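Local structure of neuraminidase (Influenza A virus, 4FVK) at residues I128-G133 with Y180-G185; L148-S153 with V164-G169; E97-G102 with W114-A119. The protein forms a calcium-binding homotetramer of six-bladed beta-propellers and, as in related viral sialidases, may remove terminal sialic acid from glycoconjugates. All coordinates share one frame; numbering follows the deposited sequence.

Contact 1: residues I128-G133 with Y180-G185; sequences IMIKYG and YELQNG. With NAG (2-acetamido-2-deoxy-beta-D-glucopyranose), chain I.
At the seam between two consecutive blades of the six-bladed beta-propeller, Tyr132 at the end of strand 127-132 meets the glycosylated hairpin turn of Asn184 and Gly185. These two residues have left-handed backbone angles that fit a type I' turn joining strands 176-183 and 186-192. The CA of Asn184 sits almost squarely above the Tyr132 ring, 3.8 Å from its centroid and 3° off the normal, a clear CH-pi contact. Tyr132 carries its CG anti to the backbone N (chi1 -165°), beside the carbonyl carbon, and this lays the ring along the turn. The amide plane of Asn184 is tilted 48° from the ring, and the phenol OH is engaged elsewhere, by Asp110 OD2. Two residues earlier on the strand, Ile130 sends CG2 to the carbonyl of Gly185, 3.3 Å from its O, while Thr137 OG1 supplies that oxygen with a hydrogen bond. Ile130 CD1 and Leu182 CD2 meet tip to tip at 4.1 Å, an apolar link between the blades. Ile334 of a second subunit packs on both Tyr132 and Asn184. The sugar is attached on the same turn, where Asn184 ND2 is bonded to C1 of the N-acetylglucosamine at 1.4 Å.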
loop_
_atom_site.group_PDB
_atom_site.type_symbol
_atom_site.label_atom_id
_atom_site.label_comp_id
_atom_site.label_asym_id
_atom_site.label_seq_id
_atom_site.Cartn_x
_atom_site.Cartn_y
_atom_site.Cartn_z
ATOM N N ILE A 128 -2.066 -8.967 -31.486
ATOM C CA ILE A 128 -1.459 -8.054 -30.537
ATOM C C ILE A 128 -2.418 -6.907 -30.139
ATOM O O ILE A 128 -3.099 -6.327 -30.969
ATOM C CB ILE A 128 -0.138 -7.502 -31.091
ATOM C CG1 ILE A 128 0.976 -8.552 -30.937
ATOM C CG2 ILE A 128 0.272 -6.212 -30.375
ATOM C CD1 ILE A 128 2.222 -8.202 -31.688
ATOM N N MET A 129 -2.460 -6.605 -28.848
ATOM C CA MET A 129 -3.200 -5.475 -28.310
ATOM C C MET A 129 -2.245 -4.422 -27.766
ATOM O O MET A 129 -1.242 -4.755 -27.141
ATOM C CB MET A 129 -4.003 -5.943 -27.104
ATOM C CG MET A 129 -5.413 -6.270 -27.335
ATOM S SD MET A 129 -6.080 -6.587 -25.700
ATOM C CE MET A 129 -5.324 -8.154 -25.290
ATOM N N ILE A 130 -2.592 -3.152 -27.921
ATOM C CA ILE A 130 -1.756 -2.085 -27.381
ATOM C C ILE A 130 -2.533 -1.205 -26.402
ATOM O O ILE A 130 -3.671 -0.833 -26.664
ATOM C CB ILE A 130 -1.189 -1.207 -28.506
ATOM C CG1 ILE A 130 -0.539 -2.092 -29.582
ATOM C CG2 ILE A 130 -0.206 -0.189 -27.937
ATOM C CD1 ILE A 130 0.087 -1.317 -30.734
ATOM N N LYS A 131 -1.894 -0.892 -25.276
ATOM C CA LYS A 131 -2.439 -0.019 -24.249
ATOM C C LYS A 131 -1.591 1.235 -24.179
ATOM O O LYS A 131 -0.357 1.158 -24.226
ATOM C CB LYS A 131 -2.383 -0.717 -22.887
ATOM C CG LYS A 131 -3.705 -0.797 -22.140
ATOM C CD LYS A 131 -3.448 -1.269 -20.702
ATOM C CE LYS A 131 -4.725 -1.438 -19.889
ATOM N NZ LYS A 131 -4.404 -1.964 -18.508
ATOM N N TYR A 132 -2.256 2.386 -24.106
ATOM C CA TYR A 132 -1.575 3.639 -23.833
ATOM C C TYR A 132 -2.160 4.171 -22.528
ATOM O O TYR A 132 -3.347 4.519 -22.464
ATOM C CB TYR A 132 -1.743 4.636 -24.989
ATOM C CG TYR A 132 -0.783 5.794 -24.908
ATOM C CD1 TYR A 132 0.595 5.586 -25.029
ATOM C CD2 TYR A 132 -1.232 7.088 -24.681
ATOM C CE1 TYR A 132 1.494 6.632 -24.919
ATOM C CE2 TYR A 132 -0.333 8.153 -24.590
ATOM C CZ TYR A 132 1.025 7.908 -24.700
ATOM O OH TYR A 132 1.932 8.933 -24.624
ATOM N N GLY A 133 -1.346 4.197 -21.477
ATOM C CA GLY A 133 -1.862 4.396 -20.130
ATOM C C GLY A 133 -2.822 3.259 -19.800
ATOM O O GLY A 133 -2.476 2.084 -19.914
ATOM N N TYR A 180 7.590 -2.223 -35.728
ATOM C CA TYR A 180 6.400 -1.391 -35.661
ATOM C C TYR A 180 6.728 -0.073 -34.995
ATOM O O TYR A 180 7.416 -0.040 -33.972
ATOM C CB TYR A 180 5.292 -2.092 -34.889
ATOM C CG TYR A 180 4.536 -3.089 -35.739
ATOM C CD1 TYR A 180 3.305 -2.768 -36.295
ATOM C CD2 TYR A 180 5.072 -4.338 -36.007
ATOM C CE1 TYR A 180 2.622 -3.685 -37.091
ATOM C CE2 TYR A 180 4.395 -5.256 -36.783
ATOM C CZ TYR A 180 3.186 -4.927 -37.333
ATOM O OH TYR A 180 2.532 -5.855 -38.102
ATOM N N GLU A 181 6.253 1.012 -35.596
ATOM C CA GLU A 181 6.394 2.326 -35.009
ATOM C C GLU A 181 5.048 2.810 -34.486
ATOM O O GLU A 181 4.042 2.791 -35.200
ATOM C CB GLU A 181 6.937 3.333 -36.009
ATOM C CG GLU A 181 7.057 4.716 -35.397
ATOM C CD GLU A 181 7.499 5.754 -36.389
ATOM O OE1 GLU A 181 7.896 5.359 -37.499
ATOM O OE2 GLU A 181 7.460 6.960 -36.053
ATOM N N LEU A 182 5.056 3.250 -33.232
ATOM C CA LEU A 182 3.841 3.595 -32.511
ATOM C C LEU A 182 3.910 5.042 -32.060
ATOM O O LEU A 182 4.981 5.538 -31.760
ATOM C CB LEU A 182 3.723 2.727 -31.256
ATOM C CG LEU A 182 3.260 1.266 -31.309
ATOM C CD1 LEU A 182 3.879 0.497 -32.438
ATOM C CD2 LEU A 182 3.608 0.583 -29.990
ATOM N N GLN A 183 2.764 5.705 -32.003
ATOM C CA GLN A 183 2.624 6.962 -31.286
ATOM C C GLN A 183 1.290 6.875 -30.565
ATOM O O GLN A 183 0.334 6.349 -31.115
ATOM C CB GLN A 183 2.638 8.151 -32.242
ATOM C CG GLN A 183 4.035 8.652 -32.548
ATOM C CD GLN A 183 4.143 9.303 -33.910
ATOM O OE1 GLN A 183 3.149 9.748 -34.477
ATOM N NE2 GLN A 183 5.357 9.349 -34.450
ATOM N N ASN A 184 1.208 7.372 -29.357
ATOM C CA ASN A 184 0.028 7.248 -28.548
ATOM C C ASN A 184 -0.559 5.872 -28.571
ATOM O O ASN A 184 -1.714 5.744 -28.610
ATOM C CB ASN A 184 -0.997 8.312 -28.923
ATOM C CG ASN A 184 -0.493 9.692 -28.656
ATOM O OD1 ASN A 184 0.374 9.844 -27.883
ATOM N ND2 ASN A 184 -1.027 10.679 -29.297
ATOM N N GLY A 185 0.267 4.850 -28.536
ATOM C CA GLY A 185 -0.187 3.477 -28.527
ATOM C C GLY A 185 -0.822 3.079 -29.846
ATOM O O GLY A 185 -1.494 2.053 -29.923
HETATM C C1 NAG I . -0.920 12.080 -29.611
HETATM C C2 NAG I . -1.853 13.104 -28.965
HETATM C C3 NAG I . -1.669 14.537 -29.462
HETATM C C4 NAG I . -0.213 14.898 -29.741
HETATM C C5 NAG I . 0.513 13.782 -30.483
HETATM C C6 NAG I . 2.001 14.094 -30.612
HETATM C C7 NAG I . -4.273 13.163 -28.588
HETATM C C8 NAG I . -5.507 13.398 -29.416
HETATM N N2 NAG I . -3.212 12.682 -29.238
HETATM O O3 NAG I . -2.174 15.425 -28.484
HETATM O O4 NAG I . -0.160 16.089 -30.499
HETATM O O5 NAG I . 0.393 12.572 -29.766
HETATM O O6 NAG I . 2.278 14.774 -31.818
HETATM O O7 NAG I . -4.276 13.408 -27.382
#

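Contact 2: residues L148-S153 with V164-G169; sequences LRLPNS and VIVSDG
Arg149 and Ser167 form a hydrogen-bonded antiparallel pair, a single bridge between the loop 148-153 and strand 161-168. Its two backbone bonds are Arg149 N to Ser167 O and the nearly straight Ser167 N to Arg149 O (173°), each 2.9 Å long. The Arg149 side chain adds two more. Bent at chi3 (-82°), it folds back over the strand with one guanidinium face above the Ser167-Asp168 peptide. From there NH1 reaches Gly169 O at 2.8 Å, in the carbonyl plane, whereas NH2 meets Asp168 O at 3.0 Å from well above that carbonyl's plane. NH2 also has a salt bridge to Glu201, so this one nitrogen has two partners while NH1 holds Gly169 O. A water joins Arg149 O to Ser167 OG, which His177 holds as well. The apolar contacts lie among Leu148, Leu150, Pro151, Val164 and Val166: Leu150 CD2 runs beside Val166 CG2 at 4.1 Å and crosses Val164, and Pro151 CD meets Val164 CG2 at 3.7 Å, about at right angles. Leu148 CD1 lies against the Asp168 carboxylate, whose OD2 accepts from Ser143 N and Arg144 N. The loop thus prolongs the edge that strand 156-158 then takes up, where the chain passes from one beta-propeller blade into the next.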
loop_
_atom_site.group_PDB
_atom_site.type_symbol
_atom_site.label_atom_id
_atom_site.label_comp_id
_atom_site.label_asym_id
_atom_site.label_seq_id
_atom_site.Cartn_x
_atom_site.Cartn_y
_atom_site.Cartn_z
ATOM N N LEU A 148 1.954 -14.424 -33.337
ATOM C CA LEU A 148 2.682 -13.173 -33.150
ATOM C C LEU A 148 3.442 -13.276 -31.842
ATOM O O LEU A 148 2.946 -13.877 -30.899
ATOM C CB LEU A 148 1.719 -12.018 -33.067
ATOM C CG LEU A 148 1.520 -11.046 -34.219
ATOM C CD1 LEU A 148 2.120 -11.552 -35.516
ATOM C CD2 LEU A 148 0.038 -10.799 -34.335
ATOM N N ARG A 149 4.650 -12.719 -31.801
ATOM C CA ARG A 149 5.537 -12.827 -30.645
ATOM C C ARG A 149 6.160 -11.467 -30.375
ATOM O O ARG A 149 6.715 -10.839 -31.279
ATOM C CB ARG A 149 6.655 -13.862 -30.890
ATOM C CG ARG A 149 6.188 -15.132 -31.603
ATOM C CD ARG A 149 7.244 -16.210 -31.719
ATOM N NE ARG A 149 8.159 -16.011 -32.841
ATOM C CZ ARG A 149 7.868 -16.301 -34.112
ATOM N NH1 ARG A 149 6.669 -16.788 -34.444
ATOM N NH2 ARG A 149 8.785 -16.106 -35.057
ATOM N N LEU A 150 6.074 -11.020 -29.127
ATOM C CA LEU A 150 6.702 -9.775 -28.699
ATOM C C LEU A 150 7.995 -10.135 -28.024
ATOM O O LEU A 150 8.166 -11.283 -27.651
ATOM C CB LEU A 150 5.791 -9.037 -27.731
ATOM C CG LEU A 150 4.663 -8.420 -28.547
ATOM C CD1 LEU A 150 3.458 -8.188 -27.669
ATOM C CD2 LEU A 150 5.157 -7.131 -29.235
ATOM N N PRO A 151 8.909 -9.167 -27.867
ATOM C CA PRO A 151 10.266 -9.478 -27.396
ATOM C C PRO A 151 10.446 -9.869 -25.920
ATOM O O PRO A 151 11.493 -10.440 -25.618
ATOM C CB PRO A 151 11.028 -8.160 -27.616
ATOM C CG PRO A 151 10.183 -7.328 -28.487
ATOM C CD PRO A 151 8.778 -7.747 -28.238
ATOM N N ASN A 152 9.523 -9.527 -25.028
ATOM C CA ASN A 152 9.780 -9.674 -23.580
ATOM C C ASN A 152 10.986 -8.874 -23.121
ATOM O O ASN A 152 11.846 -9.379 -22.399
ATOM C CB ASN A 152 9.888 -11.145 -23.159
ATOM C CG ASN A 152 8.753 -11.983 -23.725
ATOM O OD1 ASN A 152 7.596 -11.626 -23.571
ATOM N ND2 ASN A 152 9.083 -13.075 -24.430
ATOM N N SER A 153 11.035 -7.616 -23.543
ATOM C CA SER A 153 12.085 -6.681 -23.141
ATOM C C SER A 153 11.470 -5.342 -23.456
ATOM O O SER A 153 10.464 -5.289 -24.155
ATOM C CB SER A 153 13.372 -6.889 -23.976
ATOM O OG SER A 153 14.474 -6.133 -23.460
ATOM N N VAL A 164 9.161 -1.293 -31.552
ATOM C CA VAL A 164 9.268 -2.631 -31.013
ATOM C C VAL A 164 9.392 -3.610 -32.183
ATOM O O VAL A 164 8.901 -3.341 -33.262
ATOM C CB VAL A 164 8.030 -2.962 -30.111
ATOM C CG1 VAL A 164 6.727 -2.720 -30.863
ATOM C CG2 VAL A 164 8.096 -4.377 -29.547
ATOM N N ILE A 165 10.078 -4.721 -31.963
ATOM C CA ILE A 165 10.211 -5.763 -32.951
ATOM C C ILE A 165 9.155 -6.838 -32.716
ATOM O O ILE A 165 9.029 -7.361 -31.611
ATOM C CB ILE A 165 11.594 -6.405 -32.871
ATOM C CG1 ILE A 165 12.673 -5.321 -32.975
ATOM C CG2 ILE A 165 11.766 -7.462 -33.990
ATOM C CD1 ILE A 165 12.732 -4.676 -34.391
ATOM N N VAL A 166 8.402 -7.157 -33.760
ATOM C CA VAL A 166 7.363 -8.181 -33.688
ATOM C C VAL A 166 7.692 -9.353 -34.579
ATOM O O VAL A 166 7.976 -9.171 -35.758
ATOM C CB VAL A 166 6.026 -7.605 -34.141
ATOM C CG1 VAL A 166 4.963 -8.678 -34.196
ATOM C CG2 VAL A 166 5.642 -6.500 -33.207
ATOM N N SER A 167 7.649 -10.560 -34.026
ATOM C CA SER A 167 7.957 -11.744 -34.820
ATOM C C SER A 167 6.698 -12.534 -35.185
ATOM O O SER A 167 5.697 -12.488 -34.465
ATOM C CB SER A 167 8.968 -12.636 -34.098
ATOM O OG SER A 167 10.201 -11.968 -33.918
ATOM N N ASP A 168 6.771 -13.268 -36.293
ATOM C CA ASP A 168 5.643 -14.028 -36.831
ATOM C C ASP A 168 6.184 -15.285 -37.535
ATOM O O ASP A 168 7.399 -15.444 -37.684
ATOM C CB ASP A 168 4.862 -13.142 -37.810
ATOM C CG ASP A 168 3.447 -13.659 -38.112
ATOM O OD1 ASP A 168 3.174 -14.865 -37.923
ATOM O OD2 ASP A 168 2.616 -12.840 -38.558
ATOM N N GLY A 169 5.293 -16.185 -37.951
ATOM C CA GLY A 169 5.689 -17.412 -38.632
ATOM C C GLY A 169 5.681 -18.610 -37.702
ATOM O O GLY A 169 5.995 -18.471 -36.527
HETATM O O HOH W 1 9.761 -10.584 -31.310
#

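Contact 3: residues E97-G102 with W114-A119; sequences EMILPG and WTVLVA
Val118 meets Leu100, Pro101 and Gly102 with its two methyls spread apart. Its CG2 stands between the backbone N and carbonyl carbon (chi1 -69° for CG1), which presses that methyl to 3.1 Å from Pro101 O, a tight fit beside an oxygen that also takes a hydrogen bond from Asn120 ND2. The same methyl lies 4.0 Å from Leu100 CD1. Leu100 is extended, CG anti to the carbonyl carbon and chi2 171°, and this carries CD1 in between Val118 and Val116, obliquely across Val118. Ile99 and Leu100 both turn toward the strand 114-120, because they form a classic beta bulge opposite Leu82: Ile99 has a helix-like psi of -55°, and both residues bond to Leu82 through their backbones. The setting is a junction of two successive propeller blades, with the edge strand 97-101 of one packed on the second strand of the next, their axes 7.7 Å apart at closest approach. Ile99 offers CG2, the branch anti to its backbone N, to the similarly placed CG1 of Val116 at 4.1 Å. Gly102, where the chain leaves one blade for the other, comes close enough for its CA to make a CH...O contact of 3.5 Å with Ala119 O.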
loop_
_atom_site.group_PDB
_atom_site.type_symbol
_atom_site.label_atom_id
_atom_site.label_comp_id
_atom_site.label_asym_id
_atom_site.label_seq_id
_atom_site.Cartn_x
_atom_site.Cartn_y
_atom_site.Cartn_z
ATOM N N GLU A 97 0.476 -5.664 -9.896
ATOM C CA GLU A 97 -0.739 -5.221 -10.557
ATOM C C GLU A 97 -0.971 -5.968 -11.879
ATOM O O GLU A 97 -0.086 -6.024 -12.706
ATOM C CB GLU A 97 -0.664 -3.709 -10.818
ATOM C CG GLU A 97 -1.844 -3.175 -11.603
ATOM C CD GLU A 97 -1.538 -1.865 -12.300
ATOM O OE1 GLU A 97 -0.413 -1.346 -12.129
ATOM O OE2 GLU A 97 -2.426 -1.358 -13.026
ATOM N N MET A 98 -2.167 -6.503 -12.091
ATOM C CA MET A 98 -2.496 -7.108 -13.381
ATOM C C MET A 98 -2.754 -6.024 -14.441
ATOM O O MET A 98 -3.548 -5.116 -14.213
ATOM C CB MET A 98 -3.715 -8.026 -13.254
ATOM C CG MET A 98 -4.039 -8.800 -14.514
ATOM S SD MET A 98 -5.693 -9.531 -14.473
ATOM C CE MET A 98 -5.397 -11.053 -13.583
ATOM N N ILE A 99 -2.075 -6.121 -15.583
ATOM C CA ILE A 99 -2.119 -5.083 -16.602
ATOM C C ILE A 99 -3.013 -5.492 -17.773
ATOM O O ILE A 99 -3.919 -4.754 -18.139
ATOM C CB ILE A 99 -0.712 -4.786 -17.202
ATOM C CG1 ILE A 99 0.328 -4.389 -16.131
ATOM C CG2 ILE A 99 -0.825 -3.743 -18.301
ATOM C CD1 ILE A 99 0.039 -3.082 -15.414
ATOM N N LEU A 100 -2.723 -6.660 -18.362
ATOM C CA LEU A 100 -3.431 -7.188 -19.530
ATOM C C LEU A 100 -3.204 -8.697 -19.643
ATOM O O LEU A 100 -2.211 -9.228 -19.137
ATOM C CB LEU A 100 -2.958 -6.518 -20.839
ATOM C CG LEU A 100 -3.577 -5.209 -21.372
ATOM C CD1 LEU A 100 -2.765 -4.693 -22.540
ATOM C CD2 LEU A 100 -5.065 -5.280 -21.757
ATOM N N PRO A 101 -4.128 -9.399 -20.310
ATOM C CA PRO A 101 -3.898 -10.802 -20.660
ATOM C C PRO A 101 -2.772 -10.844 -21.711
ATOM O O PRO A 101 -2.693 -9.905 -22.497
ATOM C CB PRO A 101 -5.221 -11.220 -21.313
ATOM C CG PRO A 101 -6.178 -10.098 -21.049
ATOM C CD PRO A 101 -5.366 -8.877 -20.903
ATOM N N GLY A 102 -1.918 -11.865 -21.711
ATOM C CA GLY A 102 -0.835 -11.937 -22.686
ATOM C C GLY A 102 0.126 -13.075 -22.397
ATOM O O GLY A 102 0.242 -13.485 -21.247
ATOM N N TRP A 114 2.685 4.931 -20.113
ATOM C CA TRP A 114 3.115 3.615 -20.547
ATOM C C TRP A 114 2.472 3.156 -21.859
ATOM O O TRP A 114 1.236 3.258 -22.046
ATOM C CB TRP A 114 2.833 2.585 -19.458
ATOM C CG TRP A 114 3.780 2.708 -18.319
ATOM C CD1 TRP A 114 3.561 3.342 -17.120
ATOM C CD2 TRP A 114 5.112 2.204 -18.268
ATOM N NE1 TRP A 114 4.690 3.262 -16.336
ATOM C CE2 TRP A 114 5.647 2.547 -17.011
ATOM C CE3 TRP A 114 5.909 1.480 -19.166
ATOM C CZ2 TRP A 114 6.951 2.206 -16.625
ATOM C CZ3 TRP A 114 7.221 1.142 -18.778
ATOM C CH2 TRP A 114 7.718 1.515 -17.529
ATOM N N THR A 115 3.312 2.661 -22.778
ATOM C CA THR A 115 2.815 1.900 -23.914
ATOM C C THR A 115 3.113 0.455 -23.576
ATOM O O THR A 115 4.252 0.118 -23.229
ATOM C CB THR A 115 3.526 2.266 -25.229
ATOM O OG1 THR A 115 3.276 3.642 -25.541
ATOM C CG2 THR A 115 3.000 1.385 -26.378
ATOM N N VAL A 116 2.094 -0.387 -23.629
ATOM C CA VAL A 116 2.212 -1.804 -23.286
ATOM C C VAL A 116 1.627 -2.636 -24.444
ATOM O O VAL A 116 0.520 -2.382 -24.866
ATOM C CB VAL A 116 1.407 -2.118 -21.982
ATOM C CG1 VAL A 116 1.378 -3.601 -21.712
ATOM C CG2 VAL A 116 1.979 -1.364 -20.762
ATOM N N LEU A 117 2.387 -3.603 -24.959
ATOM C CA LEU A 117 1.907 -4.524 -25.994
ATOM C C LEU A 117 1.876 -5.949 -25.459
ATOM O O LEU A 117 2.789 -6.371 -24.762
ATOM C CB LEU A 117 2.844 -4.491 -27.206
ATOM C CG LEU A 117 3.041 -3.129 -27.879
ATOM C CD1 LEU A 117 4.221 -2.360 -27.249
ATOM C CD2 LEU A 117 3.232 -3.321 -29.383
ATOM N N VAL A 118 0.836 -6.692 -25.786
ATOM C CA VAL A 118 0.785 -8.099 -25.419
ATOM C C VAL A 118 0.322 -8.879 -26.641
ATOM O O VAL A 118 -0.357 -8.341 -27.501
ATOM C CB VAL A 118 -0.205 -8.393 -24.258
ATOM C CG1 VAL A 118 0.294 -7.804 -22.905
ATOM C CG2 VAL A 118 -1.616 -7.870 -24.606
ATOM N N ALA A 119 0.690 -10.150 -26.695
ATOM C CA ALA A 119 0.259 -11.040 -27.751
ATOM C C ALA A 119 -0.567 -12.154 -27.117
ATOM O O ALA A 119 -0.200 -12.661 -26.062
ATOM C CB ALA A 119 1.477 -11.630 -28.443
#

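Overall arrangement
All three contacts are buried, but contact 2 lies nearest the middle of the propeller, about 11 Å from the chain's centre, while contacts 1 and 3 sit further out and touch the second subunit. Strands 114-120 and 127-132 are neighbours in one blade: contact 3 ties the first to the preceding blade, contact 1 the second to the following one. Contact 2 works within that following blade. Both blade seams rely on apolar and CH contacts, with an aromatic ring in contact 1 and only aliphatic groups in contact 3, whereas contact 2 adds backbone pairing and a charged side chain. Leu150 of contact 2 packs on Leu117 and Ala119, Ile128 touches Leu148 and Val166, and Lys131 NZ bonds to Ile99 O.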